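Local coordinates for conserved protein MTH689 (Methanothermobacter thermautotrophicus, PDB 2WNY) that is of unknown function but probably binds RNA, its gene lying in the exosome superoperon, at residues A[12-17]-A[54-59]; A[95-100]-A[116-121]. The protein carries 1 engineered substitution. All coordinates share one frame; numbering follows the deposited sequence.

Contact 1: A[12-17]-A[54-59]; sequences SYCLMV and VLRGRL. Engineered in segment 12-17: Cys14 (natural residue Arg).
Tyr13 lays its ring over Gly57 on the adjacent antiparallel strand, filling the hollow left where that residue has no side chain. CA of Gly57 sits 3.8 Å from the centroid of the Tyr13 ring, 24° off its normal, a CH-pi contact. The ring swings across because CG stands between the backbone N and the carbonyl carbon (chi1 65°); the hydroxyl occupies the side of Gly57 where a CB would stand. With Tyr13 cut back to an alanine, Gly57 would probably lose its cover, and Leu30 and Pro39 the packing they find against this side chain. Leu15 takes a similar first torsion, and its CD2 leans to within 3.8 Å of Leu55 CB. Beyond it, Val17 CG2 fits against Leu55 CD1 at 3.6 Å, wedging the leucine between two bumps of segment 12-17. The backbones under this face are laced by paired bonds at Tyr13-Gly57 and Leu15-Leu55, the straightest running from Leu55 N to Leu15 O (2.8 Å, 167°). The other face carries Cys14, Met16, Val54 and Arg56. The sulfur of Cys14, an engineered residue, rests 3.7 Å from Val54 CG1 and lies loosely over one face of the Arg56 guanidinium, near its rim; NE of that arginine makes a salt bridge with Glu42. Met16 CE bends back to Val54 CG2 at 3.9 Å. Helix 23-30 covers the Tyr13-Leu15-Leu55 face through Val26 and Leu30; strand 115-122 flanks segment 12-17, and strand 40-45 flanks segment 54-59.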
ATOM      1  N   SER A  12       0.770  -2.521  -6.243  1.00 28.44           N
ATOM      2  CA  SER A  12       2.197  -2.254  -6.361  1.00 31.09           C
ATOM      3  C   SER A  12       2.622  -1.696  -5.002  1.00 29.59           C
ATOM      4  O   SER A  12       1.865  -0.932  -4.382  1.00 30.00           O
ATOM      5  CB  SER A  12       2.489  -1.228  -7.451  1.00 33.34           C
ATOM      6  OG  SER A  12       2.246  -1.751  -8.737  1.00 45.20           O
ATOM      7  N   TYR A  13       3.806  -2.077  -4.534  1.00 27.77           N
ATOM      8  CA  TYR A  13       4.307  -1.537  -3.268  1.00 24.57           C
ATOM      9  C   TYR A  13       5.767  -1.166  -3.389  1.00 27.04           C
ATOM     10  O   TYR A  13       6.524  -1.741  -4.207  1.00 28.81           O
ATOM     11  CB  TYR A  13       4.047  -2.491  -2.088  1.00 22.44           C
ATOM     12  CG  TYR A  13       4.792  -3.797  -2.193  1.00 24.03           C
ATOM     13  CD1 TYR A  13       6.130  -3.897  -1.782  1.00 27.17           C
ATOM     14  CD2 TYR A  13       4.175  -4.927  -2.708  1.00 28.42           C
ATOM     15  CE1 TYR A  13       6.828  -5.085  -1.895  1.00 25.47           C
ATOM     16  CE2 TYR A  13       4.860  -6.108  -2.823  1.00 25.64           C
ATOM     17  CZ  TYR A  13       6.185  -6.187  -2.402  1.00 27.63           C
ATOM     18  OH  TYR A  13       6.858  -7.366  -2.514  1.00 32.75           O
ATOM     19  N   CYS A  14       6.143  -0.165  -2.598  1.00 25.47           N
ATOM     20  CA  CYS A  14       7.485   0.336  -2.560  1.00 30.69           C
ATOM     21  C   CYS A  14       7.824   0.721  -1.110  1.00 25.45           C
ATOM     22  O   CYS A  14       7.009   1.348  -0.438  1.00 26.37           O
ATOM     23  CB  CYS A  14       7.549   1.572  -3.476  1.00 35.24           C
ATOM     24  SG  CYS A  14       9.144   2.198  -3.653  1.00 56.27           S
ATOM     25  N   LEU A  15       9.012   0.361  -0.626  1.00 24.27           N
ATOM     26  CA  LEU A  15       9.517   0.928   0.663  1.00 22.34           C
ATOM     27  C   LEU A  15      11.023   0.896   0.663  1.00 24.75           C
ATOM     28  O   LEU A  15      11.637   0.260  -0.210  1.00 26.25           O
ATOM     29  CB  LEU A  15       8.895   0.302   1.923  1.00 24.33           C
ATOM     30  CG  LEU A  15       9.226  -1.119   2.382  1.00 25.95           C
ATOM     31  CD1 LEU A  15       8.705  -1.304   3.795  1.00 29.82           C
ATOM     32  CD2 LEU A  15       8.656  -2.166   1.429  1.00 30.39           C
ATOM     33  N   MET A  16      11.618   1.652   1.581  1.00 22.33           N
ATOM     34  CA  MET A  16      13.034   1.920   1.514  1.00 26.52           C
ATOM     35  C   MET A  16      13.740   1.381   2.726  1.00 25.18           C
ATOM     36  O   MET A  16      13.160   1.298   3.819  1.00 21.58           O
ATOM     37  CB  MET A  16      13.281   3.428   1.375  1.00 28.50           C
ATOM     38  CG  MET A  16      12.021   4.161   0.977  1.00 43.89           C
ATOM     39  SD  MET A  16      12.263   5.434  -0.232  1.00 71.51           S
ATOM     40  CE  MET A  16      11.773   4.510  -1.680  1.00 59.02           C
ATOM     41  N   VAL A  17      14.994   1.004   2.515  1.00 19.93           N
ATOM     42  CA  VAL A  17      15.847   0.574   3.618  1.00 21.06           C
ATOM     43  C   VAL A  17      17.041   1.518   3.636  1.00 22.53           C
ATOM     44  O   VAL A  17      17.871   1.498   2.708  1.00 21.85           O
ATOM     45  CB  VAL A  17      16.362  -0.862   3.446  1.00 24.67           C
ATOM     46  CG1 VAL A  17      17.159  -1.295   4.687  1.00 26.22           C
ATOM     47  CG2 VAL A  17      15.205  -1.846   3.184  1.00 24.40           C
ATOM     48  N   VAL A  54      15.713  -0.090  -2.344  1.00 28.09           N
ATOM     49  CA  VAL A  54      14.262  -0.019  -2.545  1.00 26.33           C
ATOM     50  C   VAL A  54      13.738  -1.443  -2.608  1.00 25.72           C
ATOM     51  O   VAL A  54      14.271  -2.267  -3.356  1.00 25.53           O
ATOM     52  CB  VAL A  54      13.902   0.744  -3.853  1.00 31.67           C
ATOM     53  CG1 VAL A  54      12.443   0.524  -4.232  1.00 28.44           C
ATOM     54  CG2 VAL A  54      14.171   2.212  -3.672  1.00 29.20           C
ATOM     55  N   LEU A  55      12.716  -1.725  -1.806  1.00 22.18           N
ATOM     56  CA  LEU A  55      12.000  -2.995  -1.877  1.00 26.41           C
ATOM     57  C   LEU A  55      10.699  -2.747  -2.610  1.00 24.70           C
ATOM     58  O   LEU A  55       9.857  -1.994  -2.128  1.00 28.26           O
ATOM     59  CB  LEU A  55      11.710  -3.527  -0.461  1.00 22.82           C
ATOM     60  CG  LEU A  55      12.977  -3.720   0.387  1.00 26.09           C
ATOM     61  CD1 LEU A  55      12.590  -3.927   1.877  1.00 19.11           C
ATOM     62  CD2 LEU A  55      13.837  -4.889  -0.126  1.00 26.49           C
ATOM     63  N   ARG A  56      10.558  -3.362  -3.774  1.00 27.88           N
ATOM     64  CA  ARG A  56       9.407  -3.173  -4.647  1.00 29.65           C
ATOM     65  C   ARG A  56       8.741  -4.501  -5.020  1.00 30.03           C
ATOM     66  O   ARG A  56       9.388  -5.545  -5.088  1.00 28.82           O
ATOM     67  CB  ARG A  56       9.866  -2.539  -5.956  1.00 34.48           C
ATOM     68  CG  ARG A  56       9.963  -1.060  -5.983  1.00 40.26           C
ATOM     69  CD  ARG A  56      10.292  -0.618  -7.423  1.00 57.58           C
ATOM     70  NE  ARG A  56      11.230   0.505  -7.463  1.00 70.04           N
ATOM     71  CZ  ARG A  56      10.893   1.786  -7.611  1.00 72.90           C
ATOM     72  NH1 ARG A  56       9.618   2.141  -7.740  1.00 77.16           N
ATOM     73  NH2 ARG A  56      11.841   2.714  -7.625  1.00 66.18           N
ATOM     74  N   GLY A  57       7.450  -4.446  -5.317  1.00 29.65           N
ATOM     75  CA  GLY A  57       6.750  -5.613  -5.830  1.00 29.91           C
ATOM     76  C   GLY A  57       5.459  -5.178  -6.476  1.00 33.94           C
ATOM     77  O   GLY A  57       4.969  -4.055  -6.251  1.00 31.56           O
ATOM     78  N   ARG A  58       4.954  -6.052  -7.329  1.00 37.12           N
ATOM     79  CA  ARG A  58       3.600  -5.958  -7.851  1.00 40.42           C
ATOM     80  C   ARG A  58       2.968  -7.302  -7.550  1.00 41.61           C
ATOM     81  O   ARG A  58       3.451  -8.374  -7.980  1.00 40.11           O
ATOM     82  CB  ARG A  58       3.586  -5.616  -9.340  1.00 43.36           C
ATOM     83  CG  ARG A  58       2.218  -5.150  -9.846  1.00 49.92           C
ATOM     84  CD  ARG A  58       2.242  -5.032 -11.354  1.00 62.37           C
ATOM     85  NE  ARG A  58       0.956  -5.342 -11.988  1.00 75.20           N
ATOM     86  CZ  ARG A  58       0.338  -6.528 -11.949  1.00 79.04           C
ATOM     87  NH1 ARG A  58       0.849  -7.552 -11.267  1.00 69.27           N
ATOM     88  NH2 ARG A  58      -0.819  -6.686 -12.585  1.00 80.13           N
ATOM     89  N   LEU A  59       1.919  -7.236  -6.741  1.00 40.58           N
ATOM     90  CA  LEU A  59       1.258  -8.405  -6.232  1.00 39.17           C
ATOM     91  C   LEU A  59      -0.099  -8.532  -6.928  1.00 40.42           C
ATOM     92  O   LEU A  59      -0.862  -7.566  -6.961  1.00 39.01           O
ATOM     93  CB  LEU A  59       1.052  -8.204  -4.733  1.00 39.13           C
ATOM     94  CG  LEU A  59       0.160  -9.221  -4.034  1.00 40.97           C
ATOM     95  CD1 LEU A  59       0.995 -10.424  -3.625  1.00 49.55           C
ATOM     96  CD2 LEU A  59      -0.518  -8.576  -2.826  1.00 46.69           C
TER

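Contact 2: A[95-100]-A[116-121]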
ATOM      1  N   LEU A  95      -1.888   4.905  -1.277  1.00 34.08           N
ATOM      2  CA  LEU A  95      -1.956   4.871   0.172  1.00 34.13           C
ATOM      3  C   LEU A  95      -0.562   4.669   0.737  1.00 32.54           C
ATOM      4  O   LEU A  95       0.131   3.706   0.384  1.00 32.30           O
ATOM      5  CB  LEU A  95      -2.884   3.736   0.616  1.00 33.20           C
ATOM      6  CG  LEU A  95      -3.047   3.545   2.119  1.00 35.96           C
ATOM      7  CD1 LEU A  95      -3.615   4.817   2.778  1.00 36.50           C
ATOM      8  CD2 LEU A  95      -3.927   2.329   2.382  1.00 35.40           C
ATOM      9  N   ARG A  96      -0.161   5.594   1.601  1.00 31.48           N
ATOM     10  CA  ARG A  96       1.116   5.508   2.301  1.00 31.06           C
ATOM     11  C   ARG A  96       0.861   5.211   3.768  1.00 30.85           C
ATOM     12  O   ARG A  96       0.048   5.883   4.416  1.00 32.99           O
ATOM     13  CB  ARG A  96       1.865   6.827   2.204  1.00 29.83           C
ATOM     14  CG  ARG A  96       2.060   7.356   0.819  1.00 32.25           C
ATOM     15  CD  ARG A  96       2.923   8.594   0.830  1.00 42.77           C
ATOM     16  NE  ARG A  96       3.005   9.165  -0.510  1.00 47.52           N
ATOM     17  CZ  ARG A  96       3.871  10.100  -0.883  1.00 56.85           C
ATOM     18  NH1 ARG A  96       4.742  10.594  -0.015  1.00 55.63           N
ATOM     19  NH2 ARG A  96       3.863  10.546  -2.132  1.00 65.73           N
ATOM     20  N   LEU A  97       1.591   4.240   4.299  1.00 27.71           N
ATOM     21  CA  LEU A  97       1.430   3.840   5.695  1.00 28.85           C
ATOM     22  C   LEU A  97       2.758   3.996   6.416  1.00 27.86           C
ATOM     23  O   LEU A  97       3.835   3.719   5.835  1.00 26.92           O
ATOM     24  CB  LEU A  97       0.930   2.393   5.781  1.00 26.89           C
ATOM     25  CG  LEU A  97      -0.445   2.038   5.170  1.00 32.46           C
ATOM     26  CD1 LEU A  97      -0.618   0.519   5.028  1.00 28.35           C
ATOM     27  CD2 LEU A  97      -1.607   2.629   5.970  1.00 33.51           C
ATOM     28  N   ASP A  98       2.679   4.458   7.662  1.00 27.10           N
ATOM     29  CA  ASP A  98       3.862   4.657   8.488  1.00 28.10           C
ATOM     30  C   ASP A  98       4.622   3.344   8.648  1.00 27.12           C
ATOM     31  O   ASP A  98       4.049   2.326   9.018  1.00 27.35           O
ATOM     32  CB  ASP A  98       3.503   5.230   9.865  1.00 29.61           C
ATOM     33  CG  ASP A  98       4.735   5.654  10.645  1.00 35.49           C
ATOM     34  OD1 ASP A  98       5.087   6.838  10.581  1.00 41.44           O
ATOM     35  OD2 ASP A  98       5.393   4.796  11.262  1.00 33.78           O
ATOM     36  N   LYS A  99       5.904   3.369   8.318  1.00 25.84           N
ATOM     37  CA  LYS A  99       6.708   2.166   8.387  1.00 23.55           C
ATOM     38  C   LYS A  99       6.930   1.675   9.822  1.00 22.33           C
ATOM     39  O   LYS A  99       6.944   0.488  10.070  1.00 23.82           O
ATOM     40  CB  LYS A  99       8.045   2.402   7.683  1.00 24.33           C
ATOM     41  CG  LYS A  99       8.906   1.147   7.608  1.00 27.88           C
ATOM     42  CD  LYS A  99      10.020   1.305   6.565  1.00 40.97           C
ATOM     43  CE  LYS A  99      11.034   2.269   7.060  1.00 29.46           C
ATOM     44  NZ  LYS A  99      12.164   2.578   6.084  1.00 31.35           N
ATOM     45  N   GLN A 100       7.089   2.587  10.771  1.00 24.90           N
ATOM     46  CA  GLN A 100       7.383   2.187  12.138  1.00 24.08           C
ATOM     47  C   GLN A 100       6.148   1.610  12.780  1.00 26.44           C
ATOM     48  O   GLN A 100       6.206   0.607  13.507  1.00 26.32           O
ATOM     49  CB  GLN A 100       7.899   3.386  12.950  1.00 25.93           C
ATOM     50  CG  GLN A 100       9.208   3.997  12.430  1.00 22.53           C
ATOM     51  CD  GLN A 100      10.314   2.996  12.188  1.00 29.29           C
ATOM     52  OE1 GLN A 100      10.540   2.066  12.962  1.00 24.68           O
ATOM     53  NE2 GLN A 100      11.009   3.176  11.082  1.00 18.66           N
ATOM     54  N   ILE A 116       5.528   3.034   3.724  1.00 27.22           N
ATOM     55  CA  ILE A 116       5.256   1.936   2.830  1.00 27.52           C
ATOM     56  C   ILE A 116       4.271   2.487   1.794  1.00 28.18           C
ATOM     57  O   ILE A 116       3.153   2.868   2.145  1.00 27.21           O
ATOM     58  CB  ILE A 116       4.643   0.755   3.592  1.00 28.38           C
ATOM     59  CG1 ILE A 116       5.568   0.364   4.764  1.00 32.36           C
ATOM     60  CG2 ILE A 116       4.414  -0.437   2.635  1.00 31.30           C
ATOM     61  CD1 ILE A 116       5.201  -0.926   5.457  1.00 27.88           C
ATOM     62  N   HIS A 117       4.698   2.580   0.534  1.00 26.28           N
ATOM     63  CA  HIS A 117       3.843   3.207  -0.473  1.00 28.70           C
ATOM     64  C   HIS A 117       3.082   2.094  -1.181  1.00 28.45           C
ATOM     65  O   HIS A 117       3.701   1.185  -1.735  1.00 26.23           O
ATOM     66  CB  HIS A 117       4.659   3.974  -1.522  1.00 29.41           C
ATOM     67  CG  HIS A 117       5.410   5.162  -0.989  1.00 35.71           C
ATOM     68  ND1 HIS A 117       6.463   5.050  -0.103  1.00 45.37           N
ATOM     69  CD2 HIS A 117       5.302   6.484  -1.277  1.00 31.54           C
ATOM     70  CE1 HIS A 117       6.939   6.254   0.170  1.00 32.78           C
ATOM     71  NE2 HIS A 117       6.254   7.140  -0.530  1.00 41.74           N
ATOM     72  N   LEU A 118       1.760   2.177  -1.175  1.00 27.26           N
ATOM     73  CA  LEU A 118       0.938   1.257  -1.967  1.00 28.73           C
ATOM     74  C   LEU A 118       0.247   1.980  -3.122  1.00 29.64           C
ATOM     75  O   LEU A 118      -0.330   3.074  -2.950  1.00 29.64           O
ATOM     76  CB  LEU A 118      -0.096   0.575  -1.083  1.00 27.05           C
ATOM     77  CG  LEU A 118       0.423   0.028   0.251  1.00 28.90           C
ATOM     78  CD1 LEU A 118      -0.748  -0.371   1.127  1.00 32.86           C
ATOM     79  CD2 LEU A 118       1.356  -1.139   0.041  1.00 27.14           C
ATOM     80  N   LYS A 119       0.363   1.403  -4.308  1.00 26.59           N
ATOM     81  CA  LYS A 119      -0.429   1.851  -5.447  1.00 29.01           C
ATOM     82  C   LYS A 119      -1.437   0.735  -5.694  1.00 29.69           C
ATOM     83  O   LYS A 119      -1.092  -0.339  -6.209  1.00 31.80           O
ATOM     84  CB  LYS A 119       0.448   2.104  -6.671  1.00 29.36           C
ATOM     85  CG  LYS A 119      -0.329   2.550  -7.912  1.00 35.42           C
ATOM     86  CD  LYS A 119       0.586   2.860  -9.092  1.00 41.64           C
ATOM     87  CE  LYS A 119       0.855   1.632  -9.968  1.00 57.96           C
ATOM     88  NZ  LYS A 119      -0.390   1.061 -10.574  1.00 60.42           N
ATOM     89  N   ILE A 120      -2.669   0.975  -5.286  1.00 30.91           N
ATOM     90  CA  ILE A 120      -3.709  -0.046  -5.353  1.00 29.38           C
ATOM     91  C   ILE A 120      -4.609   0.149  -6.595  1.00 31.94           C
ATOM     92  O   ILE A 120      -5.369   1.128  -6.681  1.00 31.38           O
ATOM     93  CB  ILE A 120      -4.577  -0.050  -4.071  1.00 28.18           C
ATOM     94  CG1 ILE A 120      -3.722  -0.224  -2.810  1.00 30.59           C
ATOM     95  CG2 ILE A 120      -5.644  -1.195  -4.146  1.00 30.60           C
ATOM     96  CD1 ILE A 120      -4.463   0.146  -1.490  1.00 26.66           C
ATOM     97  N   LYS A 121      -4.527  -0.789  -7.545  1.00 31.77           N
ATOM     98  CA  LYS A 121      -5.389  -0.750  -8.735  1.00 31.93           C
ATOM     99  C   LYS A 121      -6.803  -1.249  -8.400  1.00 31.61           C
ATOM    100  O   LYS A 121      -7.071  -2.453  -8.340  1.00 30.11           O
ATOM    101  CB  LYS A 121      -4.786  -1.523  -9.919  1.00 34.25           C
ATOM    102  CG  LYS A 121      -5.494  -1.231 -11.274  1.00 36.57           C
ATOM    103  CD  LYS A 121      -4.781  -1.917 -12.420  1.00 46.50           C
ATOM    104  CE  LYS A 121      -5.558  -1.773 -13.718  1.00 55.41           C
ATOM    105  NZ  LYS A 121      -4.888  -2.537 -14.798  1.00 61.64           N
TER
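Arg96 and His117 leave the same face of the sheet as neighbours in a non-hydrogen-bonded pair, their side chains running alongside each other. The arginine chain is extended from CG to NE and passes along the imidazole, with NE 3.6 Å from His117 CD2. His117 NE2 lies 3.6 Å above the guanidinium plane, nearer its rim than its middle, and the two planes are 47° apart, so the groups overlap at a slant and are not stacked flat. Both have CG anti to the carbonyl carbon (chi1 -54° for Arg96 and -65° for His117), which keeps the two on a shared course. On the imidazole's other nitrogen, ND1 has a weak hydrogen bond to Ala115 O. The strands beneath are adjacent in an antiparallel sheet with helices packed on it, 115-122 central and 92-98 between it and the short strand 109-110. Two hydrogen-bonded pairs, Leu95-Leu118 and Leu97-Ile116, join them; the shortest bond is Leu118 N to Leu95 O at 2.7 Å. The side chains that meet on the opposite face are leucines and isoleucines. Leu97 crosses Leu118 at an angle, the CD1 methyls 4.0 Å apart, while Leu118 CB sits 3.5 Å from Leu95 O. Leu95 touches more loosely, its CD2 4.4 Å from Leu118 CD1. Phe68, Phe72 and Phe76 of helix 62-76 pack on this layer, with Val33 covering Leu97, Ile116 and Leu118. Where strand 92-98 turns into helix 99-103, Asp98 is the N-cap, accepting a weak bond from Gln100 N. Lys99 then brings CB to 4.3 Å from Ile116 CG1, and its ammonium reaches salt bridges with Asp114 and Glu21.

In the fold
Both contacts lie in one antiparallel sheet, where strands 8-17 and 115-122 are neighbours and stitch them together: Ser12 O is probably hydrogen-bonded to Lys119 N, and Leu15 packs on Ile116 as Tyr13 does on Leu118. Contact 2, about 3 Å between its centre and that of the chain, is the more buried; contact 1, about 9 Å out on the same measure, is partly buried and has two exposed arginines. Helix 23-30 covers Tyr13, Leu15 and Leu55 of contact 1, whereas helix 62-76 covers contact 2 and reaches contact 1 at Leu59; only contact 1 puts an aromatic ring against a glycine. Lys99 of contact 2 also ties back to Met16 O of contact 1.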